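SufE-like protein 1, chloroplastic/mitochondrial (Arabidopsis thaliana, PDB 4PUI) takes part in the cysteine desulfurization that supplies sulfur for iron-sulfur clusters in plastids and mitochondria, activating the plastid desulfurase, with this chain being its BolA domain. Local coordinates at residues D27-H32 / G46-N51; M8-K13 / D73-E78. All coordinates share one frame; numbering follows the deposited sequence.

Contact 1: D27-H32 / G46-N51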
loop_
_atom_site.group_PDB
_atom_site.type_symbol
_atom_site.label_atom_id
_atom_site.label_comp_id
_atom_site.label_asym_id
_atom_site.label_seq_id
_atom_site.Cartn_x
_atom_site.Cartn_y
_atom_site.Cartn_z
ATOM N N ASP A 27 -1.498 -1.312 9.614
ATOM C CA ASP A 27 -2.369 -0.230 10.056
ATOM C C ASP A 27 -1.667 0.532 11.177
ATOM O O ASP A 27 -1.444 -0.008 12.257
ATOM C CB ASP A 27 -3.710 -0.817 10.529
ATOM C CG ASP A 27 -4.759 0.241 10.825
ATOM O OD1 ASP A 27 -4.396 1.417 11.024
ATOM O OD2 ASP A 27 -5.958 -0.115 10.877
ATOM N N VAL A 28 -1.308 1.784 10.917
ATOM C CA VAL A 28 -0.687 2.614 11.943
ATOM C C VAL A 28 -1.547 3.823 12.321
ATOM O O VAL A 28 -1.045 4.854 12.768
ATOM C CB VAL A 28 0.740 3.042 11.538
ATOM C CG1 VAL A 28 1.669 1.820 11.496
ATOM C CG2 VAL A 28 0.733 3.770 10.200
ATOM N N SER A 29 -2.859 3.685 12.153
ATOM C CA SER A 29 -3.781 4.760 12.498
ATOM C C SER A 29 -3.650 5.210 13.946
ATOM O O SER A 29 -3.854 6.382 14.258
ATOM C CB SER A 29 -5.224 4.330 12.226
ATOM O OG SER A 29 -5.347 3.867 10.903
ATOM N N TYR A 30 -3.309 4.274 14.828
ATOM C CA TYR A 30 -3.124 4.583 16.243
ATOM C C TYR A 30 -2.075 5.687 16.488
ATOM O O TYR A 30 -2.117 6.368 17.509
ATOM C CB TYR A 30 -2.762 3.310 17.022
ATOM C CG TYR A 30 -1.402 2.727 16.672
ATOM C CD1 TYR A 30 -0.249 3.148 17.335
ATOM C CD2 TYR A 30 -1.272 1.746 15.692
ATOM C CE1 TYR A 30 0.990 2.621 17.026
ATOM C CE2 TYR A 30 -0.030 1.211 15.379
ATOM C CZ TYR A 30 1.093 1.654 16.050
ATOM O OH TYR A 30 2.326 1.130 15.741
ATOM N N GLN A 31 -1.146 5.854 15.548
ATOM C CA GLN A 31 -0.075 6.846 15.668
ATOM C C GLN A 31 -0.558 8.267 15.386
ATOM O O GLN A 31 0.155 9.240 15.649
ATOM C CB GLN A 31 1.080 6.502 14.720
ATOM C CG GLN A 31 1.846 5.257 15.114
ATOM C CD GLN A 31 2.806 4.778 14.037
ATOM O OE1 GLN A 31 3.097 5.495 13.079
ATOM N NE2 GLN A 31 3.291 3.548 14.185
ATOM N N HIS A 32 -1.769 8.381 14.854
ATOM C CA HIS A 32 -2.301 9.665 14.429
ATOM C C HIS A 32 -3.633 9.949 15.107
ATOM O O HIS A 32 -4.257 10.987 14.869
ATOM C CB HIS A 32 -2.490 9.675 12.911
ATOM C CG HIS A 32 -1.228 9.439 12.138
ATOM N ND1 HIS A 32 -0.542 10.456 11.508
ATOM C CD2 HIS A 32 -0.524 8.306 11.895
ATOM C CE1 HIS A 32 0.528 9.961 10.911
ATOM N NE2 HIS A 32 0.563 8.659 11.132
ATOM N N GLY A 46 -9.969 4.143 12.934
ATOM C CA GLY A 46 -10.400 4.726 11.680
ATOM C C GLY A 46 -9.827 4.178 10.391
ATOM O O GLY A 46 -10.332 4.503 9.322
ATOM N N GLU A 47 -8.786 3.354 10.477
ATOM C CA GLU A 47 -8.078 2.884 9.290
ATOM C C GLU A 47 -7.705 4.051 8.391
ATOM O O GLU A 47 -8.006 4.048 7.206
ATOM C CB GLU A 47 -8.901 1.848 8.508
ATOM C CG GLU A 47 -9.303 0.629 9.334
ATOM C CD GLU A 47 -9.756 -0.536 8.469
ATOM O OE1 GLU A 47 -10.963 -0.623 8.189
ATOM O OE2 GLU A 47 -8.902 -1.355 8.060
ATOM N N THR A 48 -7.032 5.042 8.968
ATOM C CA THR A 48 -6.695 6.265 8.253
ATOM C C THR A 48 -5.252 6.274 7.762
ATOM O O THR A 48 -4.920 6.999 6.831
ATOM C CB THR A 48 -6.871 7.484 9.167
ATOM O OG1 THR A 48 -6.099 7.287 10.353
ATOM C CG2 THR A 48 -8.331 7.661 9.541
ATOM N N HIS A 49 -4.396 5.468 8.387
ATOM C CA HIS A 49 -2.976 5.468 8.063
ATOM C C HIS A 49 -2.418 4.055 7.975
ATOM O O HIS A 49 -2.591 3.260 8.896
ATOM C CB HIS A 49 -2.194 6.242 9.125
ATOM C CG HIS A 49 -2.504 7.705 9.154
ATOM N ND1 HIS A 49 -3.683 8.206 9.657
ATOM C CD2 HIS A 49 -1.788 8.777 8.736
ATOM C CE1 HIS A 49 -3.683 9.522 9.549
ATOM N NE2 HIS A 49 -2.545 9.894 8.989
ATOM N N PHE A 50 -1.747 3.750 6.868
ATOM C CA PHE A 50 -1.097 2.457 6.708
ATOM C C PHE A 50 0.338 2.625 6.241
ATOM O O PHE A 50 0.656 3.576 5.528
ATOM C CB PHE A 50 -1.828 1.585 5.688
ATOM C CG PHE A 50 -3.195 1.144 6.133
ATOM C CD1 PHE A 50 -4.290 1.982 6.003
ATOM C CD2 PHE A 50 -3.377 -0.121 6.681
ATOM C CE1 PHE A 50 -5.556 1.568 6.426
ATOM C CE2 PHE A 50 -4.629 -0.548 7.094
ATOM C CZ PHE A 50 -5.727 0.303 6.966
ATOM N N ASN A 51 1.192 1.698 6.664
ATOM C CA ASN A 51 2.509 1.532 6.068
ATOM C C ASN A 51 2.432 0.355 5.117
ATOM O O ASN A 51 1.938 -0.708 5.490
ATOM C CB ASN A 51 3.586 1.244 7.128
ATOM C CG ASN A 51 3.807 2.409 8.089
ATOM O OD1 ASN A 51 3.625 3.568 7.723
ATOM N ND2 ASN A 51 4.210 2.100 9.318
HETATM O O HOH W 1 -6.822 -2.057 9.302
HETATM O O HOH W 2 -7.511 1.550 12.366
HETATM O O HOH W 3 4.798 4.250 11.320
#

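Contact 2: M8-K13 / D73-E78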
loop_
_atom_site.group_PDB
_atom_site.type_symbol
_atom_site.label_atom_id
_atom_site.label_comp_id
_atom_site.label_asym_id
_atom_site.label_seq_id
_atom_site.Cartn_x
_atom_site.Cartn_y
_atom_site.Cartn_z
ATOM N N MET A 8 -7.885 -4.996 4.696
ATOM C CA MET A 8 -8.091 -6.209 3.911
ATOM C C MET A 8 -8.305 -5.877 2.436
ATOM O O MET A 8 -7.760 -6.553 1.554
ATOM C CB MET A 8 -9.258 -7.031 4.470
ATOM C CG MET A 8 -8.966 -7.646 5.822
ATOM S SD MET A 8 -7.441 -8.632 5.785
ATOM C CE MET A 8 -8.002 -10.127 4.977
ATOM N N ARG A 9 -9.086 -4.831 2.165
ATOM C CA ARG A 9 -9.280 -4.395 0.783
ATOM C C ARG A 9 -7.977 -3.945 0.126
ATOM O O ARG A 9 -7.742 -4.246 -1.051
ATOM C CB ARG A 9 -10.302 -3.251 0.688
ATOM C CG ARG A 9 -11.716 -3.664 0.937
ATOM C CD ARG A 9 -12.694 -2.567 0.505
ATOM N NE ARG A 9 -12.434 -1.284 1.147
ATOM C CZ ARG A 9 -13.026 -0.874 2.262
ATOM N NH1 ARG A 9 -13.899 -1.653 2.868
ATOM N NH2 ARG A 9 -12.740 0.315 2.778
ATOM N N ILE A 10 -7.152 -3.213 0.880
ATOM C CA ILE A 10 -5.868 -2.730 0.372
ATOM C C ILE A 10 -4.975 -3.919 0.032
ATOM O O ILE A 10 -4.404 -3.979 -1.054
ATOM C CB ILE A 10 -5.169 -1.800 1.394
ATOM C CG1 ILE A 10 -5.883 -0.442 1.471
ATOM C CG2 ILE A 10 -3.689 -1.595 1.044
ATOM C CD1 ILE A 10 -5.350 0.435 2.607
ATOM N N ARG A 11 -4.888 -4.877 0.943
ATOM C CA ARG A 11 -4.078 -6.070 0.698
ATOM C C ARG A 11 -4.577 -6.824 -0.539
ATOM O O ARG A 11 -3.793 -7.232 -1.386
ATOM C CB ARG A 11 -4.083 -6.987 1.920
ATOM C CG ARG A 11 -3.450 -8.344 1.654
ATOM C CD ARG A 11 -3.190 -9.118 2.937
ATOM N NE ARG A 11 -1.911 -8.765 3.534
ATOM C CZ ARG A 11 -0.734 -9.239 3.123
ATOM N NH1 ARG A 11 -0.662 -10.087 2.096
ATOM N NH2 ARG A 11 0.379 -8.864 3.738
ATOM N N GLU A 12 -5.886 -6.997 -0.655
ATOM C CA GLU A 12 -6.417 -7.757 -1.789
ATOM C C GLU A 12 -6.178 -7.047 -3.127
ATOM O O GLU A 12 -5.881 -7.696 -4.143
ATOM C CB GLU A 12 -7.903 -8.068 -1.584
ATOM C CG GLU A 12 -8.131 -9.232 -0.635
ATOM C CD GLU A 12 -9.575 -9.369 -0.198
ATOM O OE1 GLU A 12 -10.472 -9.076 -1.016
ATOM O OE2 GLU A 12 -9.807 -9.773 0.966
ATOM N N LYS A 13 -6.313 -5.727 -3.127
ATOM C CA LYS A 13 -6.110 -4.938 -4.340
ATOM C C LYS A 13 -4.654 -5.043 -4.802
ATOM O O LYS A 13 -4.380 -5.235 -5.985
ATOM C CB LYS A 13 -6.490 -3.479 -4.099
ATOM C CG LYS A 13 -6.290 -2.543 -5.301
ATOM C CD LYS A 13 -7.239 -2.872 -6.440
ATOM C CE LYS A 13 -7.090 -1.894 -7.595
ATOM N NZ LYS A 13 -8.109 -0.806 -7.575
ATOM N N ASP A 73 -2.646 5.489 -7.241
ATOM C CA ASP A 73 -3.685 5.313 -8.259
ATOM C C ASP A 73 -4.518 4.059 -8.004
ATOM O O ASP A 73 -5.747 4.072 -8.133
ATOM C CB ASP A 73 -3.053 5.266 -9.654
ATOM C CG ASP A 73 -4.043 4.867 -10.733
ATOM O OD1 ASP A 73 -4.952 5.658 -11.011
ATOM O OD2 ASP A 73 -3.908 3.764 -11.311
ATOM N N LEU A 74 -3.853 2.965 -7.643
ATOM C CA LEU A 74 -4.559 1.715 -7.384
ATOM C C LEU A 74 -5.491 1.831 -6.193
ATOM O O LEU A 74 -6.512 1.143 -6.119
ATOM C CB LEU A 74 -3.570 0.588 -7.104
ATOM C CG LEU A 74 -2.703 0.124 -8.265
ATOM C CD1 LEU A 74 -1.707 -0.905 -7.759
ATOM C CD2 LEU A 74 -3.556 -0.445 -9.388
ATOM N N LEU A 75 -5.127 2.690 -5.248
ATOM C CA LEU A 75 -5.864 2.774 -3.999
ATOM C C LEU A 75 -6.675 4.051 -3.883
ATOM O O LEU A 75 -7.106 4.409 -2.790
ATOM C CB LEU A 75 -4.908 2.654 -2.809
ATOM C CG LEU A 75 -4.137 1.328 -2.751
ATOM C CD1 LEU A 75 -3.176 1.303 -1.573
ATOM C CD2 LEU A 75 -5.115 0.167 -2.678
ATOM N N GLN A 76 -6.903 4.727 -5.008
ATOM C CA GLN A 76 -7.492 6.058 -4.960
ATOM C C GLN A 76 -8.886 6.053 -4.357
ATOM O O GLN A 76 -9.277 7.017 -3.714
ATOM C CB GLN A 76 -7.506 6.717 -6.341
ATOM C CG GLN A 76 -8.348 6.012 -7.363
ATOM C CD GLN A 76 -8.323 6.729 -8.696
ATOM O OE1 GLN A 76 -9.033 7.723 -8.904
ATOM N NE2 GLN A 76 -7.501 6.234 -9.609
ATOM N N ASP A 77 -9.625 4.963 -4.526
ATOM C CA ASP A 77 -10.994 4.948 -3.997
ATOM C C ASP A 77 -10.994 4.969 -2.472
ATOM O O ASP A 77 -11.891 5.537 -1.861
ATOM C CB ASP A 77 -11.781 3.764 -4.541
ATOM C CG ASP A 77 -12.217 3.982 -5.976
ATOM O OD1 ASP A 77 -12.439 5.153 -6.354
ATOM O OD2 ASP A 77 -12.327 2.990 -6.723
ATOM N N GLU A 78 -9.969 4.380 -1.866
ATOM C CA GLU A 78 -9.810 4.439 -0.409
ATOM C C GLU A 78 -9.434 5.849 0.014
ATOM O O GLU A 78 -9.959 6.380 0.997
ATOM C CB GLU A 78 -8.734 3.455 0.068
ATOM C CG GLU A 78 -8.953 2.004 -0.371
ATOM C CD GLU A 78 -10.153 1.358 0.287
ATOM O OE1 GLU A 78 -10.683 1.920 1.264
ATOM O OE2 GLU A 78 -10.559 0.268 -0.173
#

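Contact 1: D27-H32 / G46-N51
D27 faces F50 as an antiparallel, non-hydrogen-bonded pair, CA to CA 4.5 Å, and one step on V28 N donates to H49 O at 2.8 Å before the chain turns into the short 3-10 segment 29-31. S29 does most of the polar work. Its OG accepts from T48 N at 2.8 Å and, almost straight (167°), from H49 N at 3.1 Å, while giving its own proton to D27 OD1 at 2.6 Å. With CG swung opposite its own backbone N (chi1 -172°), the D27 carboxylate reaches forward over a face of the F50 ring, and OD1 takes S29 N as well as S29 OG. Its other oxygen, OD2, lies 4.3 Å from E47 OE2. Water 1 donates to both oxygens, which probably eases the repulsion, and G7 N also bonds to E47 OE2; water 2 links OD2 to E47 N. Cut back to an alanine, D27 would probably leave S29 N and the S29 hydroxyl proton without their shared acceptor, and E47 N without its link through water 2. Farther out, H32 and H49 stack face to face, centroids 3.5 Å apart and planes 9° apart; T48 OG1, bonded to H49 ND1 in the ring plane, helps fix that ring's rotation. V28 CG1 lies against N51 ND2 (3.4 Å), an amide held by E26. The arrangement is an Asx turn closing strand 22-27 as it enters the loop to strand 49-55, thought in BolA proteins to carry a ligand for the cluster shared with a glutaredoxin.

Contact 2: M8-K13 / D73-E78
K13 reaches from helix 5-18 to the break between helices 64-74 and 76-79, and its whole side chain is in use. CB lies 4.1 Å from L75 CD2 and CG 4.0 Å from the same methyl, the two side chains running antiparallel alongside one another. The bend at chi2 (67°) then turns the chain toward the backbone of L74: CD passes 4.1 Å from L74 O, CE comes to 3.4 Å, and NZ closes the path with a 2.9 Å hydrogen bond to that oxygen, arriving at a lone pair within the plane of the carbonyl. The ammonium group thus meets a carbonyl at the very end of a helix, where the local dipole would probably favour a positive charge. One turn earlier, I10 CG2 packs against L75 CD1, one side chain lying across the other, with L52 of the sheet touching both. At the other end R9 grips E78 side-on: NE bonds to OE2 at 2.8 Å and NH2 to OE1 at 3.0 Å. Guanidinium and carboxylate are nearly coplanar, 10° apart, and both oxygens use their syn lone pairs, so neither group can rotate without giving up a bond. R6 makes a second salt bridge to E78 OE1. The chemistry implies that salt bridges and a lysine-to-carbonyl bond join helix 5-18 to the helices beside it toward solvent, while I10 and L75 meet on the side facing L52.

Contact 2 lies nearer the middle of the domain, its centre about 7 Å from the centre of the chain against about 12 Å for contact 1, yet both are only partly buried. Contact 1 belongs to the end of the sheet, and its chemistry is that of a turn: backbone amides, a serine hydroxyl, waters and stacked imidazoles. Contact 2 joins helices over the sheet by salt bridge, lysine-to-carbonyl bond and aliphatic packing. They share no segment, but they touch where F50 CD1 packs on I10 CD1 at 3.9 Å. R6 of helix 5-18 ties them further, bonding to E47 O on one side and E78 on the other.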